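Local coordinates for protein bacillaene synthase decarboxylase PksI (Bacillus subtilis, PDB 4Q1K) that catalyses the decarboxylation of a carrier-tethered 3-methylglutaconyl group to a 3-methylcrotonyl group during synthesis of the antibiotic bacillaene, at residues 171-174 with 175-179; 187-191 with 192-196; 155-159 with 160-164; 46-49 with 50-54. The protein carries 1 engineered substitution. All coordinates share one frame; numbering follows the deposited sequence.

In the fold
The four contacts lie in one crotonase-like subunit of a homotrimer. Contact 3, at the entry to helix 161-169, comes closest to the active site: Gly158 is about 4 Å from the side chain of His249, against about 10 Å for Leu178 of contact 1 and about 12 Å for Phe48 of contact 4. Contact 1 joins its neighbours, setting Leu178 CD2 3.9 Å from Pro157 CG of contact 3. It also bridges to contact 2, by a salt bridge of 2.9 Å between Glu176 OE2 and Arg192 NH1. Contact 4 meets contact 3 through Met159 and Phe48, while its centre lies about 27 Å from that of contact 1. Contacts 1, 2 and 3 also touch neighbouring subunits.

Contact 1: residues 171-174 with 175-179; sequences FSLA and QEILL
The opening turns of helix 171-180 carry an amide-aromatic stack, in which the carboxamide of Gln175 lies over one face of the Phe171 ring. The two planes are only 10° apart, and Gln175 CD comes to 3.5 Å from Phe171 CZ. Gln175 starts beside its own backbone N and bends again at the next bond (chi2 -50°), which folds the amide back along the helix onto the ring one turn earlier. A flat, flexible glutamine suits this place because it can present a whole planar face to the aromatic. The main chain holds the pair together: Gln175 N donates to Phe171 O at 3.1 Å. Further on, Ile177 N reaches Leu173 O at 2.9 Å in an almost straight bond of 175°, and Leu178 N meets Ala174 O, also at 2.9 Å.

On another side of the helix, Ile177 CD1 rests 3.7 Å from Leu173 CG, two branched aliphatic groups meeting one turn apart. The small Ala174 suits a place where its methyl packs on Val165 and Pro166 of helix 161-169. Gln175 and Leu178 pack on Leu230 of the second subunit. The stack and the aliphatic pair thus tie one helical turn to the next, alongside the i to i-4 bonds of Gln175, Ile177 and Leu178, while the buried Glu176 carboxylate is answered by Tyr184 and by a salt bridge to Arg192.

Contact 2: residues 187-191 with 192-196; sequences ADLEK and RGVPF
Arg192 leans back over Asp188 in the last turn of helix 186-192, where Arg192 N also donates to Asp188 O at 3.0 Å. The side chain starts close to that same carbonyl: CB of Arg192 is 3.7 Å from Asp188 O, and CG comes in to 3.3 Å. Beyond CG the chain bends at chi2 (-66°) and chi3 (-61°), carrying NE and the guanidinium away from residues 187-191. The guanidinium finishes among outside partners, NH2 bonding to Pro195 O of the second subunit and NH1 pairing with Glu176; a long, many-handed cation suits a site facing both an acid and another chain.

Gly193 then takes a positive phi of 103°, a conformation that suits a residue without CB. Its N reaches Glu190 O at 3.0 Å from well above the carbonyl plane, and Val194 N makes a weak bond of 3.4 Å to Leu189 O. One water donates to both Glu190 O and Val194 O. Val194 CG1 touches Leu189 CB at 4.0 Å, a β-branched residue closing the apolar side of the turn. Reversal at glycine, paired backbone bonds and this apolar touch are the marks of a Schellman motif ending a helix.

Contact 3: residues 155-159 with 160-164; sequences FTPGM and GATFI
Pro157 and Ala161 meet at the tight side of this turn, with Pro157 CB 3.8 Å from Ala161 CB and 3.9 Å from Thr162 CG2. Ala161 CB is pressed further in, to 3.1 Å from Gly158 O, a close approach that the compact methyl of alanine suits. The same carbonyl takes the turn's hydrogen bond, Ala161 N to Gly158 O at 2.9 Å and 163°, the donor sitting 42° above the carbonyl plane. Thr162 keeps CG2 beside its backbone N, which turns the methyl to the proline and sends OG1 to Glu245 and to His229 of the second subunit.

Toward residues 160-164 the contact is looser at the partly exposed Met159, which touches them with little beyond CB; its flexible chain bends away, and its tip packs on Val130 and Phe48. Met159 (phi 53°) and Gly160 both have positive phi, the second easily so as a glycine. Gly160 gives its N to Glu245, and its carbonyl O receives both Phe163 N and Ile164 N as the helix begins. Gly158 to Ala161 form a type I' β-turn with Gly160 as N-cap, a turn-to-helix junction lying beside the active-site His249 in this crotonase-like subunit.

Contact 4: residues 46-49 with 50-54; sequences NAFS and QELTD
Ser49 O is gripped twice by Thr53, from opposite faces of its carbonyl plane. Thr53 N donates at 2.9 Å in the ordinary helical bond, and Thr53 OG1 donates to the same Ser49 O at 2.8 Å, 40° out of the plane. With OG1 held beside its own backbone N (chi1 -66°), the threonine can fold its hydroxyl back to the preceding turn.

Ser49 is the N-cap of helix 50-65. Its short side chain turns between backbone N and carbonyl carbon, from where OG accepts from Leu52 N at 3.0 Å and a straight 162°; OG is also hydrogen-bonded to Asp41, which probably orients it for the cap. Just before the cap, Phe48 centres an inverse gamma turn, in which Ser49 N bonds to Ala47 O at 2.8 Å. Leu52 points toward the loop, its CD2 3.3 Å from Ala47 O, and lies obliquely to the Phe48 ring at 4.3 Å from its CD1. Farther round, Gln50 NE2 donates to Asp54 OD1 at 3.0 Å. Polar and apolar grips therefore work together: serine satisfies a first-turn N-H, and the Leu52 methyl packs against the loop, which together are consistent with a well-defined helix start.

Contact 1: residues 171-174 with 175-179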
loop_
_atom_site.group_PDB
_atom_site.type_symbol
_atom_site.label_atom_id
_atom_site.label_comp_id
_atom_site.label_asym_id
_atom_site.label_seq_id
_atom_site.Cartn_x
_atom_site.Cartn_y
_atom_site.Cartn_z
ATOM N N PHE B 171 -0.590 -5.321 -1.574
ATOM C CA PHE B 171 -0.120 -6.451 -2.345
ATOM C C PHE B 171 0.565 -7.527 -1.489
ATOM O O PHE B 171 0.226 -8.702 -1.567
ATOM C CB PHE B 171 0.952 -5.944 -3.404
ATOM C CG PHE B 171 1.392 -7.106 -4.285
ATOM C CD1 PHE B 171 0.600 -7.481 -5.364
ATOM C CD2 PHE B 171 2.545 -7.881 -3.981
ATOM C CE1 PHE B 171 0.954 -8.569 -6.208
ATOM C CE2 PHE B 171 2.882 -8.993 -4.777
ATOM C CZ PHE B 171 2.120 -9.310 -5.906
ATOM N N SER B 172 1.503 -7.111 -0.646
ATOM C CA SER B 172 2.318 -8.078 0.046
ATOM C C SER B 172 1.540 -8.890 1.055
ATOM O O SER B 172 1.584 -10.151 1.077
ATOM C CB SER B 172 3.502 -7.287 0.743
ATOM O OG SER B 172 4.337 -8.269 1.359
ATOM N N LEU B 173 0.811 -8.224 1.939
ATOM C CA LEU B 173 0.038 -9.052 2.895
ATOM C C LEU B 173 -0.988 -9.875 2.201
ATOM O O LEU B 173 -1.283 -10.998 2.638
ATOM C CB LEU B 173 -0.671 -8.132 3.921
ATOM C CG LEU B 173 -1.260 -8.784 5.177
ATOM C CD1 LEU B 173 -0.173 -9.475 5.921
ATOM C CD2 LEU B 173 -1.841 -7.631 6.027
ATOM N N ALA B 174 -1.589 -9.363 1.145
ATOM C CA ALA B 174 -2.526 -10.185 0.404
ATOM C C ALA B 174 -1.924 -11.505 -0.103
ATOM O O ALA B 174 -2.664 -12.495 -0.184
ATOM C CB ALA B 174 -3.179 -9.406 -0.766
ATOM N N GLN B 175 -0.645 -11.498 -0.529
ATOM C CA GLN B 175 -0.078 -12.753 -1.053
ATOM C C GLN B 175 -0.217 -13.825 0.052
ATOM O O GLN B 175 -0.559 -14.941 -0.215
ATOM C CB GLN B 175 1.392 -12.650 -1.417
ATOM C CG GLN B 175 1.761 -11.508 -2.354
ATOM C CD GLN B 175 0.830 -11.515 -3.579
ATOM O OE1 GLN B 175 -0.227 -10.795 -3.656
ATOM N NE2 GLN B 175 1.169 -12.375 -4.505
ATOM N N GLU B 176 0.222 -13.457 1.277
ATOM C CA GLU B 176 0.274 -14.422 2.335
ATOM C C GLU B 176 -1.149 -14.831 2.689
ATOM O O GLU B 176 -1.447 -16.029 2.882
ATOM C CB GLU B 176 0.950 -13.664 3.545
ATOM C CG GLU B 176 1.040 -14.531 4.759
ATOM C CD GLU B 176 1.566 -13.699 5.957
ATOM O OE1 GLU B 176 2.589 -13.031 5.783
ATOM O OE2 GLU B 176 0.931 -13.717 7.036
ATOM N N ILE B 177 -2.023 -13.830 2.852
ATOM C CA ILE B 177 -3.433 -14.163 3.194
ATOM C C ILE B 177 -4.114 -15.091 2.194
ATOM O O ILE B 177 -4.766 -16.065 2.581
ATOM C CB ILE B 177 -4.296 -12.863 3.310
ATOM C CG1 ILE B 177 -3.847 -12.149 4.623
ATOM C CG2 ILE B 177 -5.840 -13.085 3.247
ATOM C CD1 ILE B 177 -4.367 -10.655 4.734
ATOM N N LEU B 178 -3.889 -14.828 0.937
ATOM C CA LEU B 178 -4.604 -15.608 -0.108
ATOM C C LEU B 178 -3.928 -16.970 -0.381
ATOM O O LEU B 178 -4.680 -17.997 -0.496
ATOM C CB LEU B 178 -4.693 -14.840 -1.433
ATOM C CG LEU B 178 -5.488 -13.557 -1.301
ATOM C CD1 LEU B 178 -5.297 -12.743 -2.625
ATOM C CD2 LEU B 178 -7.017 -13.871 -1.160
ATOM N N LEU B 179 -2.609 -17.022 -0.498
ATOM C CA LEU B 179 -1.939 -18.321 -0.763
ATOM C C LEU B 179 -2.101 -19.264 0.446
ATOM O O LEU B 179 -2.279 -20.489 0.237
ATOM C CB LEU B 179 -0.444 -18.115 -1.019
ATOM C CG LEU B 179 -0.116 -17.430 -2.373
ATOM C CD1 LEU B 179 1.376 -17.034 -2.250
ATOM C CD2 LEU B 179 -0.239 -18.416 -3.516
#

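Contact 2: residues 187-191 with 192-196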
loop_
_atom_site.group_PDB
_atom_site.type_symbol
_atom_site.label_atom_id
_atom_site.label_comp_id
_atom_site.label_asym_id
_atom_site.label_seq_id
_atom_site.Cartn_x
_atom_site.Cartn_y
_atom_site.Cartn_z
ATOM N N ALA B 187 -6.211 -8.468 16.215
ATOM C CA ALA B 187 -4.969 -7.884 16.804
ATOM C C ALA B 187 -3.722 -8.252 15.989
ATOM O O ALA B 187 -2.748 -7.472 15.952
ATOM C CB ALA B 187 -4.781 -8.328 18.283
ATOM N N ASP B 188 -3.723 -9.426 15.389
ATOM C CA ASP B 188 -2.607 -9.876 14.534
ATOM C C ASP B 188 -2.527 -8.989 13.331
ATOM O O ASP B 188 -1.411 -8.510 12.955
ATOM C CB ASP B 188 -2.771 -11.347 14.025
ATOM C CG ASP B 188 -2.741 -12.382 15.113
ATOM O OD1 ASP B 188 -2.002 -12.078 16.090
ATOM O OD2 ASP B 188 -3.403 -13.533 15.011
ATOM N N LEU B 189 -3.672 -8.831 12.618
ATOM C CA LEU B 189 -3.674 -7.898 11.492
ATOM C C LEU B 189 -3.246 -6.454 11.900
ATOM O O LEU B 189 -2.494 -5.751 11.183
ATOM C CB LEU B 189 -5.076 -7.863 10.803
ATOM C CG LEU B 189 -5.489 -9.211 10.148
ATOM C CD1 LEU B 189 -6.938 -9.193 9.688
ATOM C CD2 LEU B 189 -4.584 -9.540 8.947
ATOM N N GLU B 190 -3.714 -5.986 13.077
ATOM C CA GLU B 190 -3.364 -4.595 13.514
ATOM C C GLU B 190 -1.814 -4.539 13.564
ATOM O O GLU B 190 -1.186 -3.582 13.055
ATOM C CB GLU B 190 -3.955 -4.325 14.934
ATOM C CG GLU B 190 -3.662 -2.898 15.396
ATOM C CD GLU B 190 -4.487 -2.500 16.648
ATOM O OE1 GLU B 190 -5.005 -3.399 17.342
ATOM O OE2 GLU B 190 -4.715 -1.273 16.838
ATOM N N LYS B 191 -1.203 -5.574 14.150
ATOM C CA LYS B 191 0.282 -5.594 14.301
ATOM C C LYS B 191 0.987 -5.716 12.974
ATOM O O LYS B 191 2.102 -5.248 12.838
ATOM C CB LYS B 191 0.765 -6.690 15.239
ATOM C CG LYS B 191 0.487 -6.433 16.705
ATOM C CD LYS B 191 1.655 -5.768 17.432
ATOM C CE LYS B 191 2.884 -6.684 17.619
ATOM N NZ LYS B 191 3.679 -6.351 18.847
ATOM N N ARG B 192 0.343 -6.332 11.975
ATOM C CA ARG B 192 0.997 -6.452 10.660
ATOM C C ARG B 192 0.872 -5.156 9.893
ATOM O O ARG B 192 1.434 -5.015 8.831
ATOM C CB ARG B 192 0.449 -7.686 9.846
ATOM C CG ARG B 192 0.698 -9.058 10.519
ATOM C CD ARG B 192 2.192 -9.471 10.641
ATOM N NE ARG B 192 2.688 -9.541 9.294
ATOM C CZ ARG B 192 2.543 -10.592 8.476
ATOM N NH1 ARG B 192 1.914 -11.729 8.894
ATOM N NH2 ARG B 192 3.005 -10.547 7.224
ATOM N N GLY B 193 0.085 -4.197 10.392
ATOM C CA GLY B 193 0.068 -2.874 9.830
ATOM C C GLY B 193 -1.138 -2.464 8.912
ATOM O O GLY B 193 -1.044 -1.472 8.146
ATOM N N VAL B 194 -2.301 -3.068 9.127
ATOM C CA VAL B 194 -3.485 -2.829 8.216
ATOM C C VAL B 194 -4.043 -1.442 8.499
ATOM O O VAL B 194 -3.863 -0.876 9.634
ATOM C CB VAL B 194 -4.566 -3.875 8.381
ATOM C CG1 VAL B 194 -4.027 -5.257 8.021
ATOM C CG2 VAL B 194 -5.161 -3.871 9.801
ATOM N N PRO B 195 -4.613 -0.817 7.477
ATOM C CA PRO B 195 -5.131 0.587 7.628
ATOM C C PRO B 195 -6.495 0.646 8.321
ATOM O O PRO B 195 -7.050 1.774 8.509
ATOM C CB PRO B 195 -5.291 1.022 6.148
ATOM C CG PRO B 195 -5.639 -0.262 5.445
ATOM C CD PRO B 195 -4.725 -1.293 6.076
ATOM N N PHE B 196 -7.095 -0.497 8.568
ATOM C CA PHE B 196 -8.430 -0.494 9.213
ATOM C C PHE B 196 -8.289 -0.205 10.711
ATOM O O PHE B 196 -7.334 -0.653 11.360
ATOM C CB PHE B 196 -9.083 -1.902 9.201
ATOM C CG PHE B 196 -9.159 -2.517 7.828
ATOM C CD1 PHE B 196 -9.243 -1.703 6.701
ATOM C CD2 PHE B 196 -9.051 -3.896 7.670
ATOM C CE1 PHE B 196 -9.330 -2.259 5.430
ATOM C CE2 PHE B 196 -9.081 -4.441 6.397
ATOM C CZ PHE B 196 -9.195 -3.621 5.283
HETATM O O HOH W 1 -2.397 -1.162 11.817
#

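Contact 3: residues 155-159 with 160-164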
loop_
_atom_site.group_PDB
_atom_site.type_symbol
_atom_site.label_atom_id
_atom_site.label_comp_id
_atom_site.label_asym_id
_atom_site.label_seq_id
_atom_site.Cartn_x
_atom_site.Cartn_y
_atom_site.Cartn_z
ATOM N N PHE B 155 -9.064 -25.068 -3.160
ATOM C CA PHE B 155 -9.482 -24.335 -4.375
ATOM C C PHE B 155 -9.039 -22.888 -4.254
ATOM O O PHE B 155 -8.770 -22.379 -3.141
ATOM C CB PHE B 155 -11.020 -24.430 -4.651
ATOM C CG PHE B 155 -11.923 -23.875 -3.532
ATOM C CD1 PHE B 155 -12.261 -22.524 -3.473
ATOM C CD2 PHE B 155 -12.477 -24.740 -2.568
ATOM C CE1 PHE B 155 -13.064 -22.045 -2.415
ATOM C CE2 PHE B 155 -13.338 -24.267 -1.542
ATOM C CZ PHE B 155 -13.584 -22.900 -1.455
ATOM N N THR B 156 -8.951 -22.218 -5.383
ATOM C CA THR B 156 -8.502 -20.807 -5.394
ATOM C C THR B 156 -9.573 -19.813 -4.890
ATOM O O THR B 156 -10.748 -20.129 -4.905
ATOM C CB THR B 156 -8.075 -20.456 -6.808
ATOM O OG1 THR B 156 -9.125 -20.823 -7.740
ATOM C CG2 THR B 156 -6.724 -21.218 -7.143
ATOM N N PRO B 157 -9.152 -18.635 -4.397
ATOM C CA PRO B 157 -10.129 -17.720 -3.796
ATOM C C PRO B 157 -11.126 -17.235 -4.878
ATOM O O PRO B 157 -10.711 -16.847 -5.990
ATOM C CB PRO B 157 -9.245 -16.576 -3.278
ATOM C CG PRO B 157 -7.887 -17.214 -3.007
ATOM C CD PRO B 157 -7.765 -18.219 -4.152
ATOM N N GLY B 158 -12.419 -17.189 -4.541
ATOM C CA GLY B 158 -13.402 -16.534 -5.449
ATOM C C GLY B 158 -13.957 -15.271 -4.794
ATOM O O GLY B 158 -13.255 -14.629 -3.990
ATOM N N MET B 159 -15.192 -14.908 -5.123
ATOM C CA MET B 159 -15.841 -13.749 -4.512
ATOM C C MET B 159 -15.005 -12.470 -4.597
ATOM O O MET B 159 -15.087 -11.605 -3.725
ATOM C CB MET B 159 -16.194 -14.044 -3.052
ATOM C CG MET B 159 -16.867 -15.391 -2.837
ATOM S SD MET B 159 -18.666 -15.282 -2.863
ATOM C CE MET B 159 -19.001 -14.805 -1.169
ATOM N N GLY B 160 -14.208 -12.355 -5.654
ATOM C CA GLY B 160 -13.400 -11.163 -5.900
ATOM C C GLY B 160 -12.295 -10.990 -4.860
ATOM O O GLY B 160 -11.678 -9.914 -4.847
ATOM N N ALA B 161 -12.044 -12.039 -4.068
ATOM C CA ALA B 161 -11.037 -11.969 -3.008
ATOM C C ALA B 161 -9.698 -11.587 -3.643
ATOM O O ALA B 161 -8.898 -10.863 -3.015
ATOM C CB ALA B 161 -10.940 -13.333 -2.338
ATOM N N THR B 162 -9.373 -12.097 -4.859
ATOM C CA THR B 162 -7.969 -11.794 -5.338
ATOM C C THR B 162 -7.831 -10.372 -5.840
ATOM O O THR B 162 -6.710 -9.881 -6.066
ATOM C CB THR B 162 -7.564 -12.761 -6.515
ATOM O OG1 THR B 162 -8.425 -12.485 -7.667
ATOM C CG2 THR B 162 -7.788 -14.233 -6.075
ATOM N N PHE B 163 -8.940 -9.649 -5.948
ATOM C CA PHE B 163 -8.842 -8.222 -6.329
ATOM C C PHE B 163 -8.942 -7.379 -5.031
ATOM O O PHE B 163 -8.113 -6.486 -4.789
ATOM C CB PHE B 163 -10.032 -7.929 -7.242
ATOM C CG PHE B 163 -10.180 -6.459 -7.531
ATOM C CD1 PHE B 163 -9.260 -5.848 -8.363
ATOM C CD2 PHE B 163 -11.157 -5.693 -6.887
ATOM C CE1 PHE B 163 -9.367 -4.484 -8.667
ATOM C CE2 PHE B 163 -11.213 -4.307 -7.132
ATOM C CZ PHE B 163 -10.297 -3.707 -8.025
ATOM N N ILE B 164 -9.942 -7.672 -4.155
ATOM C CA ILE B 164 -10.233 -6.732 -3.030
ATOM C C ILE B 164 -9.247 -6.878 -1.881
ATOM O O ILE B 164 -8.968 -5.909 -1.150
ATOM C CB ILE B 164 -11.709 -6.842 -2.587
ATOM C CG1 ILE B 164 -12.180 -5.549 -1.818
ATOM C CG2 ILE B 164 -11.865 -8.075 -1.726
ATOM C CD1 ILE B 164 -12.111 -4.234 -2.610
#

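Contact 4: residues 46-49 with 50-54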
loop_
_atom_site.group_PDB
_atom_site.type_symbol
_atom_site.label_atom_id
_atom_site.label_comp_id
_atom_site.label_asym_id
_atom_site.label_seq_id
_atom_site.Cartn_x
_atom_site.Cartn_y
_atom_site.Cartn_z
ATOM N N ASN B 46 -24.183 -16.775 10.599
ATOM C CA ASN B 46 -23.961 -15.820 9.487
ATOM C C ASN B 46 -23.213 -16.362 8.298
ATOM O O ASN B 46 -22.643 -15.615 7.494
ATOM C CB ASN B 46 -23.331 -14.490 10.009
ATOM C CG ASN B 46 -24.330 -13.600 10.697
ATOM O OD1 ASN B 46 -23.952 -12.534 11.255
ATOM N ND2 ASN B 46 -25.595 -14.016 10.724
ATOM N N ALA B 47 -23.206 -17.709 8.129
ATOM C CA ALA B 47 -22.749 -18.241 6.857
ATOM C C ALA B 47 -23.890 -17.948 5.850
ATOM O O ALA B 47 -25.039 -17.652 6.299
ATOM C CB ALA B 47 -22.426 -19.727 6.949
ATOM N N PHE B 48 -23.532 -17.989 4.557
ATOM C CA PHE B 48 -24.395 -17.598 3.446
ATOM C C PHE B 48 -25.415 -18.677 3.164
ATOM O O PHE B 48 -25.404 -19.329 2.075
ATOM C CB PHE B 48 -23.529 -17.305 2.192
ATOM C CG PHE B 48 -22.711 -16.032 2.286
ATOM C CD1 PHE B 48 -23.213 -14.879 2.876
ATOM C CD2 PHE B 48 -21.455 -15.988 1.709
ATOM C CE1 PHE B 48 -22.448 -13.705 2.862
ATOM C CE2 PHE B 48 -20.648 -14.817 1.724
ATOM C CZ PHE B 48 -21.131 -13.697 2.329
ATOM N N SER B 49 -26.263 -18.881 4.147
ATOM C CA SER B 49 -27.463 -19.768 3.967
ATOM C C SER B 49 -28.357 -19.141 2.852
ATOM O O SER B 49 -28.215 -17.961 2.469
ATOM C CB SER B 49 -28.184 -19.820 5.299
ATOM O OG SER B 49 -28.757 -18.530 5.528
ATOM N N GLN B 50 -29.299 -19.907 2.292
ATOM C CA GLN B 50 -30.220 -19.318 1.290
ATOM C C GLN B 50 -30.997 -18.153 1.911
ATOM O O GLN B 50 -31.202 -17.113 1.254
ATOM C CB GLN B 50 -31.262 -20.395 0.780
ATOM C CG GLN B 50 -31.993 -19.900 -0.470
ATOM C CD GLN B 50 -30.995 -19.574 -1.582
ATOM O OE1 GLN B 50 -30.218 -20.434 -1.993
ATOM N NE2 GLN B 50 -30.948 -18.320 -2.022
ATOM N N GLU B 51 -31.321 -18.256 3.211
ATOM C CA GLU B 51 -32.144 -17.200 3.857
ATOM C C GLU B 51 -31.297 -15.895 3.970
ATOM O O GLU B 51 -31.787 -14.765 3.675
ATOM C CB GLU B 51 -32.606 -17.635 5.229
ATOM C CG GLU B 51 -33.695 -18.749 5.191
ATOM C CD GLU B 51 -33.103 -20.168 5.004
ATOM O OE1 GLU B 51 -31.850 -20.436 5.200
ATOM O OE2 GLU B 51 -33.900 -21.070 4.601
ATOM N N LEU B 52 -30.058 -16.066 4.415
ATOM C CA LEU B 52 -29.168 -14.892 4.604
ATOM C C LEU B 52 -28.906 -14.287 3.267
ATOM O O LEU B 52 -28.885 -13.063 3.120
ATOM C CB LEU B 52 -27.846 -15.243 5.360
ATOM C CG LEU B 52 -26.973 -13.982 5.649
ATOM C CD1 LEU B 52 -27.700 -12.966 6.556
ATOM C CD2 LEU B 52 -25.668 -14.415 6.346
ATOM N N THR B 53 -28.676 -15.121 2.275
ATOM C CA THR B 53 -28.403 -14.639 0.920
ATOM C C THR B 53 -29.602 -13.800 0.400
ATOM O O THR B 53 -29.432 -12.629 -0.042
ATOM C CB THR B 53 -28.158 -15.860 -0.011
ATOM O OG1 THR B 53 -26.948 -16.496 0.418
ATOM C CG2 THR B 53 -28.045 -15.415 -1.497
ATOM N N ASP B 54 -30.817 -14.362 0.445
ATOM C CA ASP B 54 -32.006 -13.619 0.001
ATOM C C ASP B 54 -32.235 -12.328 0.833
ATOM O O ASP B 54 -32.570 -11.281 0.264
ATOM C CB ASP B 54 -33.294 -14.449 0.166
ATOM C CG ASP B 54 -33.345 -15.722 -0.698
ATOM O OD1 ASP B 54 -32.622 -15.799 -1.710
ATOM O OD2 ASP B 54 -34.167 -16.627 -0.332
#